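Local coordinates for protein migration inhibitory factor (PDB 1HFO) that belongs to the macrophage migration inhibitory factor family of small trimeric alpha/beta proteins and comes from the parasitic nematode Trichinella spiralis, at residues 58-63 and 97-102; 3-8 and 39-44. All blocks are in the same frame, centred on the assembly; numbering follows the deposited sequence.

Both contacts are parallel strand pairs in one sheet, four-stranded within the chain, and each closes a beta-alpha-beta unit. Contact 2 pairs strands 2-7 and 38-42, which helix 18-30 connects in sequence. Contact 1 pairs strands 57-63 and 94-100, connected by helix 69-87. The two pairs run antiparallel to each other and meet in the middle of the sheet, where Thr60 N lies 2.9 Å from Thr4 O, a probable hydrogen bond. Contact 2 is the more buried. Contact 1 is partly buried, with Asn100 exposed near its end. Both pack apolar side chains against the helices. On the other face, contact 2 joins Thr4 to His40 directly, whereas contact 1 joins Thr60 to His97 through a water.

Contact 1 of 2, residues 58-63 and 97-102; sequences FGTLMS and HFVNLN
The Phe98 ring is met at its edge by Leu61, whose CD2 lies 4.0 Å from Phe98 CD1. Both side chains also pack on Leu79 of helix 69-87. On the opposite face of the sheet, the His97 ring has Val99 CG2 over one side, nearer its border than its centre. A water lies at the ring edge, in plane, 2.9 Å from His97 ND1. The same water is 2.8 Å from Thr60 OG1 and so bridges the two side chains, which run side by side. Thr60 chi1 of -59° sets CG2 anti to the backbone N, where it meets Val99 CG2 at 3.8 Å, and leaves OG1 for the water. Met62 CB touches Leu101 CD1 at 3.5 Å.

Five backbone hydrogen bonds join the parallel strands, alternating in direction, from His97 N to Gly59 O through to Leu101 N to Ser63 O. The chemistry is thus mixed on both faces. Leu61 and Phe98 pack on helix 69-87, while Ser63 and Asn100 beside them bond to Gly65. The His97 face combines a water bridge with apolar packing. His97 and Phe98 both reach the second subunit and Leu101 the third, so the strand pair also serves the trimer interface.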
loop_
_atom_site.group_PDB
_atom_site.type_symbol
_atom_site.label_atom_id
_atom_site.label_comp_id
_atom_site.label_asym_id
_atom_site.label_seq_id
_atom_site.Cartn_x
_atom_site.Cartn_y
_atom_site.Cartn_z
ATOM N N PHE A 58 -10.596 -0.107 1.071
ATOM C CA PHE A 58 -10.009 0.739 0.047
ATOM C C PHE A 58 -8.895 -0.143 -0.480
ATOM O O PHE A 58 -8.325 -0.951 0.272
ATOM C CB PHE A 58 -9.460 2.051 0.636
ATOM C CG PHE A 58 -8.218 1.882 1.466
ATOM C CD1 PHE A 58 -6.961 1.971 0.877
ATOM C CD2 PHE A 58 -8.299 1.678 2.836
ATOM C CE1 PHE A 58 -5.800 1.864 1.648
ATOM C CE2 PHE A 58 -7.138 1.568 3.620
ATOM C CZ PHE A 58 -5.891 1.663 3.021
ATOM N N GLY A 59 -8.620 -0.013 -1.766
ATOM C CA GLY A 59 -7.575 -0.838 -2.342
ATOM C C GLY A 59 -7.064 -0.274 -3.634
ATOM O O GLY A 59 -7.432 0.822 -4.049
ATOM N N THR A 60 -6.236 -1.057 -4.305
ATOM C CA THR A 60 -5.638 -0.617 -5.547
ATOM C C THR A 60 -5.654 -1.746 -6.548
ATOM O O THR A 60 -5.509 -2.888 -6.159
ATOM C CB THR A 60 -4.157 -0.227 -5.287
ATOM O OG1 THR A 60 -4.104 0.819 -4.306
ATOM C CG2 THR A 60 -3.467 0.242 -6.564
ATOM N N LEU A 61 -5.870 -1.427 -7.814
ATOM C CA LEU A 61 -5.779 -2.415 -8.880
ATOM C C LEU A 61 -4.707 -1.863 -9.812
ATOM O O LEU A 61 -4.907 -0.826 -10.444
ATOM C CB LEU A 61 -7.100 -2.561 -9.648
ATOM C CG LEU A 61 -6.934 -3.469 -10.870
ATOM C CD1 LEU A 61 -6.734 -4.880 -10.350
ATOM C CD2 LEU A 61 -8.125 -3.402 -11.808
ATOM N N MET A 62 -3.552 -2.527 -9.893
ATOM C CA MET A 62 -2.502 -2.040 -10.778
ATOM C C MET A 62 -2.195 -3.075 -11.852
ATOM O O MET A 62 -2.289 -4.280 -11.615
ATOM C CB MET A 62 -1.237 -1.700 -9.986
ATOM C CG MET A 62 -0.694 -2.811 -9.143
ATOM S SD MET A 62 0.740 -2.210 -8.178
ATOM C CE MET A 62 0.081 -2.193 -6.526
ATOM N N SER A 63 -1.841 -2.596 -13.036
ATOM C CA SER A 63 -1.537 -3.488 -14.151
ATOM C C SER A 63 -0.797 -2.777 -15.263
ATOM O O SER A 63 -0.962 -1.567 -15.460
ATOM C CB SER A 63 -2.850 -4.068 -14.703
ATOM O OG SER A 63 -2.616 -4.925 -15.796
ATOM N N HIS A 97 -8.147 2.481 -6.211
ATOM C CA HIS A 97 -7.266 3.310 -7.002
ATOM C C HIS A 97 -6.766 2.486 -8.175
ATOM O O HIS A 97 -6.148 1.431 -7.977
ATOM C CB HIS A 97 -6.052 3.773 -6.195
ATOM C CG HIS A 97 -5.197 4.759 -6.934
ATOM N ND1 HIS A 97 -3.873 4.984 -6.624
ATOM C CD2 HIS A 97 -5.475 5.558 -7.992
ATOM C CE1 HIS A 97 -3.374 5.879 -7.457
ATOM N NE2 HIS A 97 -4.323 6.243 -8.299
ATOM N N PHE A 98 -7.039 2.965 -9.380
ATOM C CA PHE A 98 -6.625 2.287 -10.603
ATOM C C PHE A 98 -5.284 2.850 -11.069
ATOM O O PHE A 98 -5.126 4.064 -11.267
ATOM C CB PHE A 98 -7.700 2.461 -11.683
ATOM C CG PHE A 98 -9.024 1.833 -11.323
ATOM C CD1 PHE A 98 -9.179 0.446 -11.336
ATOM C CD2 PHE A 98 -10.114 2.628 -10.952
ATOM C CE1 PHE A 98 -10.393 -0.149 -10.982
ATOM C CE2 PHE A 98 -11.337 2.046 -10.597
ATOM C CZ PHE A 98 -11.481 0.655 -10.609
ATOM N N VAL A 99 -4.308 1.959 -11.217
ATOM C CA VAL A 99 -2.969 2.361 -11.618
ATOM C C VAL A 99 -2.459 1.660 -12.862
ATOM O O VAL A 99 -2.376 0.433 -12.896
ATOM C CB VAL A 99 -1.962 2.087 -10.481
ATOM C CG1 VAL A 99 -0.591 2.590 -10.885
ATOM C CG2 VAL A 99 -2.439 2.744 -9.181
ATOM N N ASN A 100 -2.100 2.442 -13.873
ATOM C CA ASN A 100 -1.562 1.915 -15.121
ATOM C C ASN A 100 -0.040 1.963 -14.960
ATOM O O ASN A 100 0.550 3.043 -14.912
ATOM C CB ASN A 100 -2.023 2.798 -16.284
ATOM C CG ASN A 100 -1.398 2.411 -17.616
ATOM O OD1 ASN A 100 -0.953 1.278 -17.813
ATOM N ND2 ASN A 100 -1.386 3.361 -18.556
ATOM N N LEU A 101 0.583 0.794 -14.842
ATOM C CA LEU A 101 2.030 0.693 -14.644
ATOM C C LEU A 101 2.833 0.645 -15.940
ATOM O O LEU A 101 2.343 0.195 -16.971
ATOM C CB LEU A 101 2.342 -0.585 -13.853
ATOM C CG LEU A 101 1.554 -0.753 -12.551
ATOM C CD1 LEU A 101 1.505 -2.213 -12.109
ATOM C CD2 LEU A 101 2.189 0.117 -11.482
ATOM N N ASN A 102 4.077 1.113 -15.880
ATOM C CA ASN A 102 4.959 1.017 -17.043
ATOM C C ASN A 102 5.763 -0.248 -16.800
ATOM O O ASN A 102 6.180 -0.515 -15.676
ATOM C CB ASN A 102 5.896 2.221 -17.141
ATOM C CG ASN A 102 5.155 3.491 -17.483
ATOM O OD1 ASN A 102 4.229 3.472 -18.288
ATOM N ND2 ASN A 102 5.570 4.606 -16.891
HETATM O O HOH W 1 -2.591 3.162 -4.771
#

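Contact 2 of 2, residues 3-8 and 39-44; sequences FTLNTN and VHINTD
Val39 meets Phe3 mainly through the backbone: Val39 CA lies 3.4 Å from Phe3 O in a CA-H...O contact. The Val39 side chain packs on helix 18-30, at Leu19, Thr22 and Ser23.

His40 N gives a hydrogen bond to the same Phe3 O, and His40 O accepts one from Leu5 N. Its side chain lies beside that of Thr4, pointing the same way. Thr4 OG1 and His40 ND1 are hydrogen-bonded at 2.9 Å, and either could be the donor. The hydroxyl meets the ring at its border, roughly level with it, because OG1 stands anti to the Thr4 backbone N (chi1 172°). The other ring nitrogen, NE2, bonds to Gln45 OE1 of the third subunit. The imidazole is therefore gripped at both nitrogens, which fixes its rotation. Asn42 N lies over one ring face, away from the centre.

Ile41 turns to the helix-covered face with Leu5. Their side chains run alongside, with Leu5 CD2 4.2 Å from Ile41 CD1, and both touch Leu87 of helix 69-87. This pairing closes the right-handed beta-alpha-beta crossover of strand 2-7, helix 18-30 and strand 38-42. Residues 39-41 also pair antiparallel with a strand of the third subunit, so the sheet continues across the trimer interface.

Asn42 bonds to strand 2-7 through both its N and its O. Asn42 N reaches Leu5 O at 2.8 Å. Thr7 N reaches Asn42 O at 2.9 Å. The Asn42 amide lies across that of Asn6, with the planes 76° apart.

Thr43 runs beside Thr7, methyl against methyl, Thr43 CG2 to Thr7 CG2 at 3.6 Å. Thr7 OG1 is bonded to Ala56 O.

Asp44 CA approaches Asn8 O at 4.0 Å, while Asp44 OD2 accepts a hydrogen bond from Ala11 N.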
loop_
_atom_site.group_PDB
_atom_site.type_symbol
_atom_site.label_atom_id
_atom_site.label_comp_id
_atom_site.label_asym_id
_atom_site.label_seq_id
_atom_site.Cartn_x
_atom_site.Cartn_y
_atom_site.Cartn_z
ATOM N N PHE A 3 -4.289 -6.907 -7.285
ATOM C CA PHE A 3 -5.450 -6.297 -6.676
ATOM C C PHE A 3 -5.216 -6.494 -5.200
ATOM O O PHE A 3 -5.101 -7.625 -4.716
ATOM C CB PHE A 3 -6.763 -6.957 -7.056
ATOM C CG PHE A 3 -7.956 -6.251 -6.459
ATOM C CD1 PHE A 3 -8.324 -4.996 -6.919
ATOM C CD2 PHE A 3 -8.664 -6.815 -5.403
ATOM C CE1 PHE A 3 -9.396 -4.295 -6.329
ATOM C CE2 PHE A 3 -9.748 -6.121 -4.803
ATOM C CZ PHE A 3 -10.098 -4.865 -5.277
ATOM N N THR A 4 -5.121 -5.390 -4.473
ATOM C CA THR A 4 -4.879 -5.448 -3.047
ATOM C C THR A 4 -5.948 -4.608 -2.341
ATOM O O THR A 4 -6.259 -3.496 -2.777
ATOM C CB THR A 4 -3.434 -4.948 -2.743
ATOM O OG1 THR A 4 -3.238 -4.823 -1.334
ATOM C CG2 THR A 4 -3.166 -3.639 -3.433
ATOM N N LEU A 5 -6.504 -5.162 -1.270
ATOM C CA LEU A 5 -7.579 -4.518 -0.516
ATOM C C LEU A 5 -7.363 -4.563 0.985
ATOM O O LEU A 5 -6.898 -5.563 1.545
ATOM C CB LEU A 5 -8.903 -5.204 -0.848
ATOM C CG LEU A 5 -10.209 -4.583 -0.351
ATOM C CD1 LEU A 5 -10.477 -3.330 -1.157
ATOM C CD2 LEU A 5 -11.373 -5.587 -0.540
ATOM N N ASN A 6 -7.714 -3.461 1.638
ATOM C CA ASN A 6 -7.623 -3.364 3.079
ATOM C C ASN A 6 -9.056 -3.175 3.569
ATOM O O ASN A 6 -9.809 -2.363 3.026
ATOM C CB ASN A 6 -6.756 -2.173 3.479
ATOM C CG ASN A 6 -5.368 -2.265 2.896
ATOM O OD1 ASN A 6 -5.077 -1.686 1.842
ATOM N ND2 ASN A 6 -4.505 -3.025 3.558
ATOM N N THR A 7 -9.425 -3.930 4.591
ATOM C CA THR A 7 -10.793 -3.864 5.091
ATOM C C THR A 7 -10.885 -4.088 6.592
ATOM O O THR A 7 -10.003 -4.696 7.202
ATOM C CB THR A 7 -11.659 -4.924 4.361
ATOM O OG1 THR A 7 -13.013 -4.851 4.826
ATOM C CG2 THR A 7 -11.120 -6.321 4.624
ATOM N N ASN A 8 -11.978 -3.603 7.185
ATOM C CA ASN A 8 -12.192 -3.776 8.612
ATOM C C ASN A 8 -13.017 -5.015 8.945
ATOM O O ASN A 8 -13.158 -5.369 10.115
ATOM C CB ASN A 8 -12.868 -2.535 9.225
ATOM C CG ASN A 8 -14.000 -1.986 8.368
ATOM O OD1 ASN A 8 -14.599 -2.697 7.562
ATOM N ND2 ASN A 8 -14.316 -0.696 8.566
ATOM N N VAL A 39 -3.736 -11.508 -6.005
ATOM C CA VAL A 39 -4.833 -10.953 -5.218
ATOM C C VAL A 39 -4.472 -11.022 -3.754
ATOM O O VAL A 39 -4.028 -12.052 -3.251
ATOM C CB VAL A 39 -6.129 -11.738 -5.443
ATOM C CG1 VAL A 39 -7.259 -11.132 -4.547
ATOM C CG2 VAL A 39 -6.529 -11.664 -6.901
ATOM N N HIS A 40 -4.726 -9.921 -3.045
ATOM C CA HIS A 40 -4.396 -9.827 -1.636
ATOM C C HIS A 40 -5.518 -9.114 -0.896
ATOM O O HIS A 40 -6.040 -8.123 -1.404
ATOM C CB HIS A 40 -3.134 -8.987 -1.482
ATOM C CG HIS A 40 -2.872 -8.522 -0.083
ATOM N ND1 HIS A 40 -2.681 -7.193 0.230
ATOM C CD2 HIS A 40 -2.723 -9.207 1.073
ATOM C CE1 HIS A 40 -2.421 -7.082 1.521
ATOM N NE2 HIS A 40 -2.439 -8.290 2.054
ATOM N N ILE A 41 -5.879 -9.635 0.273
ATOM C CA ILE A 41 -6.878 -8.970 1.109
ATOM C C ILE A 41 -6.350 -8.981 2.529
ATOM O O ILE A 41 -5.954 -10.019 3.061
ATOM C CB ILE A 41 -8.272 -9.638 1.056
ATOM C CG1 ILE A 41 -9.267 -8.776 1.842
ATOM C CG2 ILE A 41 -8.201 -11.052 1.629
ATOM C CD1 ILE A 41 -10.737 -9.134 1.584
ATOM N N ASN A 42 -6.310 -7.793 3.125
ATOM C CA ASN A 42 -5.831 -7.588 4.481
ATOM C C ASN A 42 -7.081 -7.242 5.288
ATOM O O ASN A 42 -7.668 -6.175 5.107
ATOM C CB ASN A 42 -4.845 -6.423 4.481
ATOM C CG ASN A 42 -4.229 -6.180 5.832
ATOM O OD1 ASN A 42 -4.279 -7.032 6.710
ATOM N ND2 ASN A 42 -3.621 -5.006 6.001
ATOM N N THR A 43 -7.487 -8.160 6.156
ATOM C CA THR A 43 -8.711 -7.989 6.948
ATOM C C THR A 43 -8.465 -7.610 8.394
ATOM O O THR A 43 -7.322 -7.544 8.852
ATOM C CB THR A 43 -9.533 -9.297 6.958
ATOM O OG1 THR A 43 -8.702 -10.366 7.427
ATOM C CG2 THR A 43 -10.056 -9.632 5.557
ATOM N N ASP A 44 -9.561 -7.391 9.118
ATOM C CA ASP A 44 -9.507 -7.044 10.534
ATOM C C ASP A 44 -8.657 -5.808 10.793
ATOM O O ASP A 44 -7.934 -5.725 11.785
ATOM C CB ASP A 44 -8.962 -8.222 11.329
ATOM C CG ASP A 44 -9.948 -9.371 11.404
ATOM O OD1 ASP A 44 -11.022 -9.184 12.023
ATOM O OD2 ASP A 44 -9.655 -10.450 10.848
#